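Local coordinates for protein exopolygalacturonase (Yersinia enterocolitica, PDB 2UVF) that hydrolyses pectic polygalacturonate as a family 28 exopolygalacturonase, probably releasing digalacturonic acid from chain ends in the periplasm, at residues D450-N455 with N479-N484; S266-G271 with T348-A353; T124-T129 with A148-K153. All coordinates share one frame; numbering follows the deposited sequence.

The three contacts follow the chain in the order 3, 2, 1 and illustrate how a two-domain hydrolase is built from strand pairings of two kinds. Contact 3 closes an antiparallel hairpin of the N-terminal fibronectin type III domain, whereas contacts 1 and 2 each join parallel strands of successive turns of the right-handed beta-helix that carries family 28 activity. Contacts 1 and 2 lie on opposite sides of the chain's centre, their own centres about 28 Å apart. Contact 3 stands about 30 Å from contact 1 and 31 Å from contact 2, centre to centre. The same parallel ladder is thus repeated along the solenoid, with the antiparallel domain set beside it.

Contact 1: residues D450-N455 with N479-N484; sequences DILAEN and NVTFRN
Two neighbouring turns of the right-handed parallel beta-helix of family 28 hydrolases meet where D450-N455 runs beside N479-N484, the strand axes 4.8 Å apart and nearly parallel. Backbone bonds pass alternately between the strands: N479 O takes the N-H of I451, I451 O that of T481, T481 O that of A453 and A453 O that of R483. The bond from T481 N to I451 O measures 2.8 Å. On the interior face, I451 CG1 lies alongside V480 CG2, and A453 CB approaches F482 CD1 obliquely; I438 of strand 438-441 touches both A453 and F482.

The opposite face, with L452, T481, E454 and R483, mixes methyl contacts with a salt bridge. L452 swings CD1 against T481 CG2 at 3.5 Å, tighter than usual for two methyls, and the same CD1 sits over one face of the R483 guanidinium, toward its rim. E454 and R483 run side by side, both with CG lodged between backbone N and carbonyl carbon (chi1 52° and 70°). R483 then grips E454 side-on in a salt bridge in which NE and NH2 each reach OE1 at 3.2 Å, from one face of the carboxylate, although OE1 itself lies in the guanidinium plane. The remaining oxygen, E454 OE2, is held by W425 and by Q113, so both oxygens of the carboxylate are engaged. At the D450 and N479 end of the pairing, N479 has CG opposite its backbone N (chi1 -171°), which carries the amide across to D450; ND2 meets D450 OD1 at 3.1 Å, from above the carboxylate plane.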
loop_
_atom_site.group_PDB
_atom_site.type_symbol
_atom_site.label_atom_id
_atom_site.label_comp_id
_atom_site.label_asym_id
_atom_site.label_seq_id
_atom_site.Cartn_x
_atom_site.Cartn_y
_atom_site.Cartn_z
ATOM N N ASP A 450 10.242 -6.085 9.470
ATOM C CA ASP A 450 10.806 -4.738 9.472
ATOM C C ASP A 450 9.846 -3.753 8.817
ATOM O O ASP A 450 10.231 -3.044 7.895
ATOM C CB ASP A 450 12.178 -4.672 8.767
ATOM C CG ASP A 450 13.188 -5.731 9.262
ATOM O OD1 ASP A 450 13.005 -6.353 10.345
ATOM O OD2 ASP A 450 14.206 -5.915 8.537
ATOM N N ILE A 451 8.616 -3.718 9.327
ATOM C CA ILE A 451 7.521 -2.895 8.801
ATOM C C ILE A 451 7.231 -1.756 9.787
ATOM O O ILE A 451 6.931 -2.009 10.956
ATOM C CB ILE A 451 6.199 -3.743 8.611
ATOM C CG1 ILE A 451 6.428 -5.092 7.877
ATOM C CG2 ILE A 451 5.093 -2.933 7.955
ATOM C CD1 ILE A 451 7.027 -5.012 6.438
ATOM N N LEU A 452 7.305 -0.510 9.311
ATOM C CA LEU A 452 6.956 0.674 10.135
ATOM C C LEU A 452 5.851 1.569 9.535
ATOM O O LEU A 452 6.055 2.236 8.522
ATOM C CB LEU A 452 8.218 1.501 10.512
ATOM C CG LEU A 452 8.010 2.812 11.299
ATOM C CD1 LEU A 452 7.318 2.581 12.642
ATOM C CD2 LEU A 452 9.302 3.585 11.497
ATOM N N ALA A 453 4.685 1.585 10.182
ATOM C CA ALA A 453 3.549 2.408 9.746
ATOM C C ALA A 453 3.272 3.560 10.749
ATOM O O ALA A 453 2.692 3.353 11.821
ATOM C CB ALA A 453 2.296 1.527 9.533
ATOM N N GLU A 454 3.691 4.774 10.386
ATOM C CA GLU A 454 3.602 5.922 11.300
ATOM C C GLU A 454 3.024 7.136 10.625
ATOM O O GLU A 454 3.230 7.354 9.447
ATOM C CB GLU A 454 4.979 6.276 11.889
ATOM C CG GLU A 454 6.088 6.473 10.843
ATOM C CD GLU A 454 7.388 6.931 11.456
ATOM O OE1 GLU A 454 7.427 7.088 12.698
ATOM O OE2 GLU A 454 8.371 7.129 10.701
ATOM N N ASN A 455 2.323 7.941 11.407
ATOM C CA ASN A 455 1.904 9.284 10.999
ATOM C C ASN A 455 0.940 9.200 9.819
ATOM O O ASN A 455 1.092 9.905 8.813
ATOM C CB ASN A 455 3.117 10.211 10.733
ATOM C CG ASN A 455 3.886 10.584 12.017
ATOM O OD1 ASN A 455 5.064 10.231 12.200
ATOM N ND2 ASN A 455 3.232 11.317 12.891
ATOM N N ASN A 479 8.756 -8.006 13.851
ATOM C CA ASN A 479 9.214 -6.620 13.872
ATOM C C ASN A 479 8.328 -5.664 13.049
ATOM O O ASN A 479 8.781 -5.002 12.121
ATOM C CB ASN A 479 10.697 -6.524 13.518
ATOM C CG ASN A 479 11.245 -5.140 13.743
ATOM O OD1 ASN A 479 10.777 -4.414 14.631
ATOM N ND2 ASN A 479 12.215 -4.740 12.922
ATOM N N VAL A 480 7.051 -5.627 13.423
ATOM C CA VAL A 480 6.040 -4.768 12.802
ATOM C C VAL A 480 5.642 -3.703 13.835
ATOM O O VAL A 480 5.248 -4.043 14.953
ATOM C CB VAL A 480 4.795 -5.607 12.342
ATOM C CG1 VAL A 480 3.603 -4.718 12.048
ATOM C CG2 VAL A 480 5.124 -6.486 11.120
ATOM N N THR A 481 5.791 -2.427 13.464
ATOM C CA THR A 481 5.460 -1.292 14.337
ATOM C C THR A 481 4.333 -0.480 13.731
ATOM O O THR A 481 4.386 -0.100 12.564
ATOM C CB THR A 481 6.689 -0.360 14.645
ATOM O OG1 THR A 481 7.669 -1.089 15.387
ATOM C CG2 THR A 481 6.279 0.854 15.485
ATOM N N PHE A 482 3.324 -0.206 14.544
ATOM C CA PHE A 482 2.166 0.553 14.120
ATOM C C PHE A 482 1.959 1.662 15.145
ATOM O O PHE A 482 1.439 1.434 16.224
ATOM C CB PHE A 482 0.950 -0.381 14.037
ATOM C CG PHE A 482 -0.287 0.266 13.493
ATOM C CD1 PHE A 482 -0.611 0.142 12.139
ATOM C CD2 PHE A 482 -1.138 0.986 14.326
ATOM C CE1 PHE A 482 -1.766 0.715 11.644
ATOM C CE2 PHE A 482 -2.283 1.552 13.828
ATOM C CZ PHE A 482 -2.597 1.419 12.482
ATOM N N ARG A 483 2.370 2.876 14.787
ATOM C CA ARG A 483 2.476 3.960 15.767
ATOM C C ARG A 483 2.100 5.334 15.219
ATOM O O ARG A 483 2.124 5.553 14.023
ATOM C CB ARG A 483 3.901 4.001 16.369
ATOM C CG ARG A 483 4.978 4.459 15.427
ATOM C CD ARG A 483 6.253 4.723 16.179
ATOM N NE ARG A 483 7.297 5.298 15.341
ATOM C CZ ARG A 483 8.608 5.138 15.549
ATOM N NH1 ARG A 483 9.045 4.390 16.562
ATOM N NH2 ARG A 483 9.478 5.705 14.729
ATOM N N ASN A 484 1.791 6.269 16.117
ATOM C CA ASN A 484 1.558 7.643 15.712
ATOM C C ASN A 484 0.552 7.713 14.568
ATOM O O ASN A 484 0.757 8.403 13.581
ATOM C CB ASN A 484 2.865 8.307 15.320
ATOM C CG ASN A 484 3.820 8.424 16.474
ATOM O OD1 ASN A 484 3.416 8.374 17.637
ATOM N ND2 ASN A 484 5.100 8.581 16.162
#

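Contact 2: residues S266-G271 with T348-A353; sequences SGVIDG and TVRNPA
V268 and T348 sit side by side on adjacent parallel strands of the beta-helix, where S266-G271 pairs with T348-A353 and the strand axes lie 4.7 Å apart. V268 CG2 rests against T348 CB at 3.9 Å. Four backbone bonds make the ladder, from T348 N to G267 O, I269 N to T348 O (2.7 Å), R350 N to I269 O and G271 N to R350 O.

R350 shows how a long side chain is placed on such a ladder. Its CB lies 4.1 Å from I269 O, the acceptor already bonded to its own backbone N. CG is anti to the carbonyl carbon (chi1 -73°), and from there the chain runs extended to NE. CD crosses V268 CG1 at 4.0 Å, an aliphatic contact made partway along the arm. Beyond it NE is hydrogen-bonded to Q373 OE1 on the following turn, and P291 and Y293 of strand 289-293 also touch the side chain. At the tip, NH2 is hydrogen-bonded as well, beyond the two segments, whereas NH1 stays 6.1 Å from D270 OD2, so these opposite charges form no salt bridge.

D270, on the same face, turns its OD1 to N351 CB at 3.2 Å, and this oxygen also accepts the N-H of N272. The nearest atom of the D270 side chain is about 4 Å from a nickel ion. At the start of the pairing one water links the turns, donating to S266 O and accepting from T348 OG1.

The chemistry implies a division of labour: main-chain bonds set the register, aliphatic atoms of V268, T348 and R350 meet beside them, and Q373 OE1 satisfies R350 NE and fixes the rotation of the guanidinium.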
loop_
_atom_site.group_PDB
_atom_site.type_symbol
_atom_site.label_atom_id
_atom_site.label_comp_id
_atom_site.label_asym_id
_atom_site.label_seq_id
_atom_site.Cartn_x
_atom_site.Cartn_y
_atom_site.Cartn_z
ATOM N N SER A 266 -0.054 13.199 -13.059
ATOM C CA SER A 266 -1.347 13.259 -12.396
ATOM C C SER A 266 -2.479 12.578 -13.154
ATOM O O SER A 266 -3.641 12.708 -12.770
ATOM C CB SER A 266 -1.710 14.711 -12.080
ATOM O OG SER A 266 -2.074 15.412 -13.250
ATOM N N GLY A 267 -2.142 11.842 -14.216
ATOM C CA GLY A 267 -3.130 11.136 -15.035
ATOM C C GLY A 267 -3.714 9.902 -14.352
ATOM O O GLY A 267 -3.296 9.530 -13.239
ATOM N N VAL A 268 -4.667 9.263 -15.039
ATOM C CA VAL A 268 -5.438 8.134 -14.520
ATOM C C VAL A 268 -5.053 6.832 -15.240
ATOM O O VAL A 268 -4.801 6.825 -16.458
ATOM C CB VAL A 268 -6.961 8.416 -14.670
ATOM C CG1 VAL A 268 -7.829 7.176 -14.364
ATOM C CG2 VAL A 268 -7.377 9.619 -13.809
ATOM N N ILE A 269 -4.971 5.744 -14.473
ATOM C CA ILE A 269 -4.890 4.394 -15.036
ATOM C C ILE A 269 -6.163 3.658 -14.662
ATOM O O ILE A 269 -6.424 3.402 -13.475
ATOM C CB ILE A 269 -3.666 3.584 -14.544
ATOM C CG1 ILE A 269 -2.372 4.412 -14.662
ATOM C CG2 ILE A 269 -3.573 2.281 -15.344
ATOM C CD1 ILE A 269 -1.154 3.850 -13.921
ATOM N N ASP A 270 -6.940 3.321 -15.689
ATOM C CA ASP A 270 -8.249 2.732 -15.530
ATOM C C ASP A 270 -8.252 1.303 -16.098
ATOM O O ASP A 270 -8.001 1.107 -17.271
ATOM C CB ASP A 270 -9.309 3.616 -16.194
ATOM C CG ASP A 270 -10.706 3.173 -15.875
ATOM O OD1 ASP A 270 -10.900 2.007 -15.492
ATOM O OD2 ASP A 270 -11.629 3.978 -16.017
ATOM N N GLY A 271 -8.514 0.317 -15.241
ATOM C CA GLY A 271 -8.367 -1.092 -15.619
ATOM C C GLY A 271 -9.499 -1.714 -16.419
ATOM O O GLY A 271 -9.318 -2.782 -17.010
ATOM N N THR A 348 -3.620 8.386 -10.556
ATOM C CA THR A 348 -4.853 7.831 -10.005
ATOM C C THR A 348 -5.077 6.422 -10.566
ATOM O O THR A 348 -4.809 6.162 -11.761
ATOM C CB THR A 348 -6.038 8.790 -10.290
ATOM O OG1 THR A 348 -5.791 10.009 -9.584
ATOM C CG2 THR A 348 -7.374 8.245 -9.816
ATOM N N VAL A 349 -5.526 5.517 -9.700
ATOM C CA VAL A 349 -5.854 4.141 -10.073
ATOM C C VAL A 349 -7.355 3.960 -9.947
ATOM O O VAL A 349 -7.952 4.225 -8.885
ATOM C CB VAL A 349 -5.128 3.072 -9.181
ATOM C CG1 VAL A 349 -5.631 1.630 -9.496
ATOM C CG2 VAL A 349 -3.667 3.104 -9.405
ATOM N N ARG A 350 -7.971 3.492 -11.023
ATOM C CA ARG A 350 -9.387 3.193 -11.004
ATOM C C ARG A 350 -9.667 1.805 -11.531
ATOM O O ARG A 350 -8.916 1.317 -12.337
ATOM C CB ARG A 350 -10.122 4.226 -11.836
ATOM C CG ARG A 350 -10.176 5.568 -11.122
ATOM C CD ARG A 350 -10.936 6.588 -11.880
ATOM N NE ARG A 350 -11.040 7.773 -11.056
ATOM C CZ ARG A 350 -11.479 8.945 -11.477
ATOM N NH1 ARG A 350 -11.877 9.095 -12.732
ATOM N NH2 ARG A 350 -11.538 9.953 -10.622
ATOM N N ASN A 351 -10.721 1.165 -11.027
ATOM C CA ASN A 351 -11.375 0.049 -11.716
ATOM C C ASN A 351 -10.473 -1.136 -12.180
ATOM O O ASN A 351 -10.488 -1.479 -13.367
ATOM C CB ASN A 351 -12.130 0.619 -12.932
ATOM C CG ASN A 351 -13.323 -0.227 -13.347
ATOM O OD1 ASN A 351 -14.040 0.125 -14.281
ATOM N ND2 ASN A 351 -13.561 -1.316 -12.645
ATOM N N PRO A 352 -9.722 -1.787 -11.254
ATOM C CA PRO A 352 -8.878 -2.877 -11.714
ATOM C C PRO A 352 -9.752 -4.102 -11.942
ATOM O O PRO A 352 -10.744 -4.282 -11.231
ATOM C CB PRO A 352 -7.940 -3.103 -10.525
ATOM C CG PRO A 352 -8.803 -2.808 -9.325
ATOM C CD PRO A 352 -9.654 -1.630 -9.782
ATOM N N ALA A 353 -9.407 -4.938 -12.918
ATOM C CA ALA A 353 -10.124 -6.202 -13.109
ATOM C C ALA A 353 -9.834 -7.209 -11.985
ATOM O O ALA A 353 -10.685 -8.008 -11.637
ATOM C CB ALA A 353 -9.823 -6.799 -14.505
HETATM O O HOH W 1 -3.995 11.735 -10.225
#

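Contact 3: residues T124-T129 with A148-K153; sequences TSYQFT and AKTSAK
T150 turns OG1 between its backbone N and carbonyl carbon (chi1 49°), which brings the hydroxyl oxygen to the N-H of T124 and sends CG2 toward the ring of Y126. This exchange finishes an antiparallel beta hairpin of the fibronectin type III domain, formed by strands 125-134 and 146-149. OG1 donates to K121 O while accepting from T124 N at 2.8 Å, the hydroxyl thus being used both ways, and T150 N returns a longer bond to T124 O, 3.2 Å.

Further in, Y126 and A148 form a hydrogen-bonded pair: A148 N donates to Y126 O, and Y126 N to A148 O. S125 and K149 make the adjoining non-hydrogen-bonded pair, their CA atoms 4.2 Å apart, with S125 OG beside K149 CB and CD.

Y126, with CG anti to the carbonyl carbon (chi1 -59°), presents its ring edge to T150 CG2, and its OH is bonded to K121 N. I53 of strand 53-58 touches Y126, F128 and T150. A148 CB lies at the edge of the F128 ring, 4.4 Å from F128 CE2.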
loop_
_atom_site.group_PDB
_atom_site.type_symbol
_atom_site.label_atom_id
_atom_site.label_comp_id
_atom_site.label_asym_id
_atom_site.label_seq_id
_atom_site.Cartn_x
_atom_site.Cartn_y
_atom_site.Cartn_z
ATOM N N THR A 124 21.943 19.950 -11.427
ATOM C CA THR A 124 22.559 20.800 -10.394
ATOM C C THR A 124 22.555 20.139 -9.010
ATOM O O THR A 124 21.559 19.532 -8.608
ATOM C CB THR A 124 21.824 22.176 -10.315
ATOM O OG1 THR A 124 21.717 22.747 -11.626
ATOM C CG2 THR A 124 22.543 23.158 -9.381
ATOM N N SER A 125 23.670 20.251 -8.291
ATOM C CA SER A 125 23.751 19.804 -6.895
ATOM C C SER A 125 23.119 20.829 -5.945
ATOM O O SER A 125 23.245 22.041 -6.164
ATOM C CB SER A 125 25.203 19.572 -6.479
ATOM O OG SER A 125 25.607 18.239 -6.719
ATOM N N TYR A 126 22.443 20.327 -4.906
ATOM C CA TYR A 126 21.840 21.159 -3.858
ATOM C C TYR A 126 22.043 20.475 -2.516
ATOM O O TYR A 126 21.941 19.246 -2.424
ATOM C CB TYR A 126 20.344 21.362 -4.092
ATOM C CG TYR A 126 19.980 22.025 -5.399
ATOM C CD1 TYR A 126 19.981 23.414 -5.515
ATOM C CD2 TYR A 126 19.614 21.267 -6.519
ATOM C CE1 TYR A 126 19.646 24.039 -6.722
ATOM C CE2 TYR A 126 19.276 21.887 -7.735
ATOM C CZ TYR A 126 19.296 23.274 -7.824
ATOM O OH TYR A 126 18.962 23.917 -9.001
ATOM N N GLN A 127 22.342 21.260 -1.486
ATOM C CA GLN A 127 22.455 20.740 -0.115
ATOM C C GLN A 127 21.141 20.998 0.625
ATOM O O GLN A 127 20.419 21.942 0.299
ATOM C CB GLN A 127 23.664 21.363 0.604
ATOM C CG GLN A 127 24.020 20.776 1.976
ATOM C CD GLN A 127 23.618 21.686 3.149
ATOM O OE1 GLN A 127 24.018 21.450 4.292
ATOM N NE2 GLN A 127 22.837 22.729 2.866
ATOM N N PHE A 128 20.824 20.140 1.595
ATOM C CA PHE A 128 19.541 20.182 2.299
ATOM C C PHE A 128 19.710 19.822 3.786
ATOM O O PHE A 128 20.410 18.851 4.131
ATOM C CB PHE A 128 18.527 19.208 1.660
ATOM C CG PHE A 128 18.125 19.541 0.236
ATOM C CD1 PHE A 128 17.339 20.661 -0.048
ATOM C CD2 PHE A 128 18.482 18.692 -0.816
ATOM C CE1 PHE A 128 16.948 20.961 -1.369
ATOM C CE2 PHE A 128 18.097 18.971 -2.129
ATOM C CZ PHE A 128 17.331 20.104 -2.411
ATOM N N THR A 129 19.089 20.614 4.661
ATOM C CA THR A 129 18.894 20.210 6.059
ATOM C C THR A 129 17.428 20.360 6.496
ATOM O O THR A 129 16.656 21.080 5.860
ATOM C CB THR A 129 19.831 20.952 7.072
ATOM O OG1 THR A 129 19.649 22.371 6.977
ATOM C CG2 THR A 129 21.293 20.589 6.848
ATOM N N ALA A 148 22.133 16.456 -3.040
ATOM C CA ALA A 148 21.437 15.680 -4.052
ATOM C C ALA A 148 21.397 16.427 -5.377
ATOM O O ALA A 148 21.140 17.637 -5.429
ATOM C CB ALA A 148 20.036 15.318 -3.590
ATOM N N LYS A 149 21.646 15.686 -6.451
ATOM C CA LYS A 149 21.709 16.263 -7.780
ATOM C C LYS A 149 20.471 15.905 -8.597
ATOM O O LYS A 149 20.082 14.736 -8.675
ATOM C CB LYS A 149 22.992 15.797 -8.491
ATOM C CG LYS A 149 23.427 16.661 -9.677
ATOM C CD LYS A 149 24.839 16.321 -10.132
ATOM C CE LYS A 149 24.877 15.097 -11.051
ATOM N NZ LYS A 149 24.563 15.441 -12.470
ATOM N N THR A 150 19.866 16.919 -9.208
ATOM C CA THR A 150 18.824 16.717 -10.212
ATOM C C THR A 150 19.359 15.883 -11.389
ATOM O O THR A 150 20.569 15.647 -11.503
ATOM C CB THR A 150 18.247 18.067 -10.734
ATOM O OG1 THR A 150 19.311 18.955 -11.109
ATOM C CG2 THR A 150 17.369 18.736 -9.667
ATOM N N SER A 151 18.452 15.421 -12.243
ATOM C CA SER A 151 18.823 14.662 -13.425
ATOM C C SER A 151 18.901 15.598 -14.639
ATOM O O SER A 151 18.464 16.751 -14.571
ATOM C CB SER A 151 17.817 13.528 -13.657
ATOM O OG SER A 151 16.574 14.019 -14.145
ATOM N N ALA A 152 19.475 15.112 -15.736
ATOM C CA ALA A 152 19.454 15.854 -16.999
ATOM C C ALA A 152 18.070 15.794 -17.628
ATOM O O ALA A 152 17.359 14.794 -17.493
ATOM C CB ALA A 152 20.498 15.302 -17.965
ATOM N N LYS A 153 17.690 16.867 -18.312
ATOM C CA LYS A 153 16.448 16.884 -19.077
ATOM C C LYS A 153 16.377 15.598 -19.918
ATOM O O LYS A 153 17.335 15.284 -20.634
ATOM C CB LYS A 153 16.378 18.163 -19.933
ATOM C CG LYS A 153 15.639 18.047 -21.257
ATOM C CD LYS A 153 14.131 18.220 -21.104
ATOM C CE LYS A 153 13.419 17.874 -22.410
ATOM N NZ LYS A 153 12.021 18.398 -22.429
#